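Local coordinates for putative nucleoprotein (Infectious salmon anemia virus, PDB 4EWC) that encapsidates the negative-strand viral RNA, shielding it from nucleases and forming the ribonucleoprotein that serves as template for transcription and replication, at residues S456-E461 with V582-G587; R498-P503 with V568-V573. One frame throughout, in Å; residues are numbered along the deposited sequence.

Contact 1 (S456-E461 with V582-G587); sequences SADIIE and VISGVG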
# COMPACT_ATOMS: atom_id res chain seq x y z
N SER A 456 -4.29 -2.59 -9.21
CA SER A 456 -3.83 -2.19 -7.89
C SER A 456 -2.32 -2.38 -7.74
O SER A 456 -1.77 -3.41 -8.16
CB SER A 456 -4.57 -3.02 -6.82
OG SER A 456 -3.85 -3.03 -5.60
N ALA A 457 -1.66 -1.39 -7.16
CA ALA A 457 -0.23 -1.48 -6.89
C ALA A 457 0.09 -2.57 -5.88
O ALA A 457 1.08 -3.28 -6.03
CB ALA A 457 0.31 -0.13 -6.41
N ASP A 458 -0.75 -2.70 -4.85
CA ASP A 458 -0.58 -3.76 -3.87
C ASP A 458 -0.53 -5.12 -4.56
O ASP A 458 0.31 -5.96 -4.24
CB ASP A 458 -1.72 -3.78 -2.87
CG ASP A 458 -1.79 -2.52 -2.03
OD1 ASP A 458 -0.94 -2.41 -1.12
OD2 ASP A 458 -2.69 -1.66 -2.28
N ILE A 459 -1.44 -5.31 -5.52
CA ILE A 459 -1.51 -6.55 -6.26
C ILE A 459 -0.23 -6.78 -7.05
O ILE A 459 0.40 -7.84 -6.93
CB ILE A 459 -2.73 -6.63 -7.19
CG1 ILE A 459 -4.02 -6.52 -6.40
CG2 ILE A 459 -2.72 -7.94 -8.00
CD1 ILE A 459 -5.27 -6.62 -7.27
N ILE A 460 0.12 -5.78 -7.87
CA ILE A 460 1.39 -5.77 -8.61
C ILE A 460 2.56 -6.16 -7.70
O ILE A 460 3.34 -7.04 -8.04
CB ILE A 460 1.73 -4.36 -9.15
CG1 ILE A 460 0.73 -3.95 -10.24
CG2 ILE A 460 3.13 -4.34 -9.68
CD1 ILE A 460 0.84 -4.76 -11.49
N GLU A 461 2.67 -5.50 -6.56
CA GLU A 461 3.78 -5.78 -5.66
C GLU A 461 3.78 -7.23 -5.19
O GLU A 461 4.82 -7.89 -5.16
CB GLU A 461 3.80 -4.84 -4.47
CG GLU A 461 5.03 -4.98 -3.62
CD GLU A 461 6.13 -4.03 -4.06
OE1 GLU A 461 5.78 -2.87 -4.41
OE2 GLU A 461 7.32 -4.44 -4.05
N VAL A 582 -4.82 -6.35 1.38
CA VAL A 582 -5.84 -5.31 1.17
C VAL A 582 -5.58 -4.53 -0.11
O VAL A 582 -4.48 -4.01 -0.33
CB VAL A 582 -5.86 -4.28 2.33
CG1 VAL A 582 -6.62 -3.02 1.91
CG2 VAL A 582 -6.47 -4.87 3.58
N ILE A 583 -6.58 -4.42 -0.97
CA ILE A 583 -6.46 -3.51 -2.10
C ILE A 583 -6.74 -2.09 -1.59
O ILE A 583 -7.89 -1.74 -1.28
CB ILE A 583 -7.42 -3.91 -3.25
CG1 ILE A 583 -7.17 -5.35 -3.65
CG2 ILE A 583 -7.24 -3.02 -4.46
CD1 ILE A 583 -8.29 -5.95 -4.48
N SER A 584 -5.68 -1.30 -1.48
CA SER A 584 -5.75 0.01 -0.84
C SER A 584 -6.44 1.06 -1.68
O SER A 584 -7.05 1.98 -1.15
CB SER A 584 -4.34 0.52 -0.50
OG SER A 584 -3.53 0.52 -1.66
N GLY A 585 -6.32 0.92 -2.99
CA GLY A 585 -6.83 1.91 -3.91
C GLY A 585 -5.67 2.64 -4.57
O GLY A 585 -5.84 3.26 -5.61
N VAL A 586 -4.48 2.56 -3.97
CA VAL A 586 -3.31 3.15 -4.60
C VAL A 586 -2.96 2.31 -5.82
O VAL A 586 -3.08 1.08 -5.81
CB VAL A 586 -2.08 3.21 -3.65
CG1 VAL A 586 -0.85 3.73 -4.39
CG2 VAL A 586 -2.37 4.12 -2.49
N GLY A 587 -2.54 2.97 -6.89
CA GLY A 587 -2.06 2.24 -8.03
C GLY A 587 -0.75 2.80 -8.50
O GLY A 587 -0.10 3.63 -7.84

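Contact 2 (R498-P503 with V568-V573); sequences RYEARP and VKTFMV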
# COMPACT_ATOMS: atom_id res chain seq x y z
N ARG A 498 3.33 -14.72 -7.72
CA ARG A 498 2.01 -15.04 -7.17
C ARG A 498 0.85 -14.59 -8.04
O ARG A 498 0.98 -13.66 -8.83
CB ARG A 498 1.84 -14.41 -5.79
CG ARG A 498 2.34 -15.25 -4.64
CD ARG A 498 2.02 -14.55 -3.36
NE ARG A 498 1.78 -15.50 -2.28
CZ ARG A 498 1.50 -15.15 -1.03
NH1 ARG A 498 1.43 -13.85 -0.70
NH2 ARG A 498 1.28 -16.10 -0.11
N TYR A 499 -0.30 -15.23 -7.89
CA TYR A 499 -1.50 -14.81 -8.63
C TYR A 499 -2.66 -14.55 -7.69
O TYR A 499 -2.73 -15.12 -6.61
CB TYR A 499 -1.86 -15.85 -9.73
CG TYR A 499 -2.45 -17.13 -9.20
CD1 TYR A 499 -3.82 -17.25 -9.01
CD2 TYR A 499 -1.65 -18.22 -8.89
CE1 TYR A 499 -4.37 -18.39 -8.52
CE2 TYR A 499 -2.20 -19.39 -8.39
CZ TYR A 499 -3.57 -19.47 -8.21
OH TYR A 499 -4.16 -20.61 -7.72
N GLU A 500 -3.56 -13.66 -8.09
CA GLU A 500 -4.73 -13.35 -7.26
C GLU A 500 -5.82 -14.43 -7.40
O GLU A 500 -6.20 -14.80 -8.51
CB GLU A 500 -5.31 -11.97 -7.63
CG GLU A 500 -6.68 -11.68 -7.00
CD GLU A 500 -7.19 -10.26 -7.27
OE1 GLU A 500 -6.96 -9.70 -8.36
OE2 GLU A 500 -7.84 -9.69 -6.37
N ALA A 501 -6.30 -14.92 -6.26
CA ALA A 501 -7.41 -15.86 -6.27
C ALA A 501 -8.61 -15.13 -6.83
O ALA A 501 -8.83 -13.97 -6.52
CB ALA A 501 -7.72 -16.37 -4.87
N ARG A 502 -9.37 -15.81 -7.67
CA ARG A 502 -10.58 -15.25 -8.19
C ARG A 502 -11.63 -15.33 -7.09
O ARG A 502 -11.87 -16.40 -6.54
CB ARG A 502 -11.00 -16.02 -9.44
CG ARG A 502 -12.03 -15.31 -10.27
CD ARG A 502 -12.48 -16.17 -11.42
NE ARG A 502 -11.54 -16.17 -12.53
CZ ARG A 502 -11.44 -15.19 -13.44
NH1 ARG A 502 -12.21 -14.11 -13.36
NH2 ARG A 502 -10.57 -15.30 -14.43
N PRO A 503 -12.25 -14.20 -6.74
CA PRO A 503 -13.22 -14.18 -5.63
C PRO A 503 -14.57 -14.82 -6.01
O PRO A 503 -14.99 -14.68 -7.17
CB PRO A 503 -13.40 -12.70 -5.35
CG PRO A 503 -13.07 -12.00 -6.64
CD PRO A 503 -12.06 -12.87 -7.36
N VAL A 568 -11.27 -3.43 1.23
CA VAL A 568 -11.40 -4.54 0.30
C VAL A 568 -10.19 -5.46 0.37
O VAL A 568 -9.05 -5.04 0.16
CB VAL A 568 -11.50 -4.04 -1.14
CG1 VAL A 568 -11.68 -5.21 -2.09
CG2 VAL A 568 -12.64 -3.03 -1.27
N LYS A 569 -10.42 -6.73 0.65
CA LYS A 569 -9.29 -7.64 0.73
C LYS A 569 -9.33 -8.75 -0.31
O LYS A 569 -10.38 -9.09 -0.83
CB LYS A 569 -9.12 -8.19 2.14
CG LYS A 569 -10.07 -9.27 2.55
CD LYS A 569 -9.52 -9.94 3.80
CE LYS A 569 -10.54 -10.89 4.43
NZ LYS A 569 -9.93 -11.60 5.59
N THR A 570 -8.17 -9.28 -0.63
CA THR A 570 -8.06 -10.30 -1.66
C THR A 570 -6.89 -11.27 -1.36
O THR A 570 -6.01 -10.95 -0.57
CB THR A 570 -7.97 -9.65 -3.06
OG1 THR A 570 -8.09 -10.65 -4.08
CG2 THR A 570 -6.69 -8.86 -3.24
N PHE A 571 -6.91 -12.45 -1.95
CA PHE A 571 -5.90 -13.43 -1.62
C PHE A 571 -4.90 -13.58 -2.74
O PHE A 571 -5.27 -13.69 -3.91
CB PHE A 571 -6.56 -14.78 -1.29
CG PHE A 571 -7.34 -14.76 -0.02
CD1 PHE A 571 -8.65 -14.30 0.01
CD2 PHE A 571 -6.76 -15.17 1.17
CE1 PHE A 571 -9.37 -14.26 1.20
CE2 PHE A 571 -7.48 -15.13 2.37
CZ PHE A 571 -8.77 -14.68 2.37
N MSE A 572 -3.62 -13.54 -2.38
CA MSE A 572 -2.54 -13.87 -3.31
C MSE A 572 -2.12 -15.32 -3.06
O MSE A 572 -1.87 -15.72 -1.92
CB MSE A 572 -1.36 -12.94 -3.12
CG MSE A 572 -1.69 -11.46 -3.25
SE MSE A 572 -2.45 -11.08 -5.05
CE MSE A 572 -4.21 -10.60 -4.50
N VAL A 573 -2.03 -16.10 -4.13
CA VAL A 573 -1.83 -17.54 -4.02
C VAL A 573 -0.43 -17.95 -4.47
O VAL A 573 -0.01 -17.63 -5.58
CB VAL A 573 -2.94 -18.30 -4.82
CG1 VAL A 573 -2.68 -19.76 -4.85
CG2 VAL A 573 -4.31 -18.02 -4.22
O HOH W 1 -9.11 -13.08 -3.60

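Contact 1 (S456-E461 with V582-G587)
Ser456 and the first turn of helix 457-463 dock against the end of strand 577-583 and the loop that follows it, through Gly587, in a buried contact of the C-terminal region of this orthomyxovirus nucleoprotein. Ser456 is the N-cap of the helix: its OG accepts a weak bond from Ile459 N at 3.3 Å, and OG anti to the backbone N (chi1 159°) turns toward the backbone of the first turn, where Ile459 N points at it. At the same end Ala457 N, in the first turn of the helix, donates to Val586 O across 3.2 Å, nearly straight at the hydrogen (165°), and the Ala457 methyl rests on Gly587 CA. Apolar contact continues toward the strand. Ile583 CG2 lies against Ser456 CB at 3.6 Å, whereas the other branch of Ile583 ends with CD1 4.2 Å from Ile459 CD1.

Asp458 carries the polar half. Ser584 N donates to its OD2 at 3.1 Å (160°), from above the carboxylate plane; Ser584 OG also lies close to OD2, but the modelled separation is too short to be reliable. Its other oxygen, OD1, forms a salt bridge with Arg469, so both carboxylate oxygens have partners, which would probably stabilise the negative charge. The second subunit also approaches here: its Tyr470 bonds to Val582 N, and its Val586 packs on Ser584. Ser584 also makes an ST turn that shapes the loop: its OG accepts from Val586 N at 3.2 Å.

Contact 2 (R498-P503 with V568-V573)
Tyr499 and Glu500 pair with Val573 and Met572 as an antiparallel beta ladder, in which the short strand 499-500 is an outer strand, within this chain, of a three-stranded antiparallel sheet with 568-574 in the middle. Among the backbone bonds, Tyr499 and Val573 form a hydrogen-bonded pair, nearly straight from Val573 N to Tyr499 O (2.8 Å, 162°), with the return bond from Tyr499 N weak; Ala501 N donates to Phe571 O at 2.8 Å. Glu500 and Met572 are the non-hydrogen-bonded pair.

Apolar contacts lie on both sides of the sheet. On one, Val573 CB sits over the Tyr499 ring face in a CH-pi contact, 3.9 Å from the centroid, while its CG2 reaches the Ala501 methyl at 3.8 Å. On the other, bent at chi2 (-59°) and chi3, the selenomethionine Met572 brings CE to 3.6 Å from Glu500 CB. Outside the ladder, Met572 O lies over the centre of one face of the Arg498 guanidinium, 3.5 Å from CZ.

Polar side-chain contacts gather around Thr570. Its OG1 faces Glu500 OE2, probably as donor, though the modelled distance is doubtful; Glu500 OE1 is held by Ser521 of the second subunit. A water ties the strands together, donating to Ala501 O and Thr570 OG1 and accepting from Phe571 N at 2.8 Å.

Overall arrangement
Contacts 1 and 2 lie about 11 Å apart, centre to centre, on the same side of the chain's centre, and share one antiparallel sheet of order 499-500, 568-574, 577-583. Contact 2 joins its first two strands, while contact 1 fixes the exit of the third strand to helix 457-463. Along the chain the segments run 456-461, 498-503, 568-573, 582-587, so contact 2 is nested within the loop closed by contact 1. They touch directly: Ile583 N probably bonds to Val568 O, and Ile459 packs on Glu500, so the helix reaches the edge strand as well. Both border the second subunit, placing this small sheet at the subunit interface.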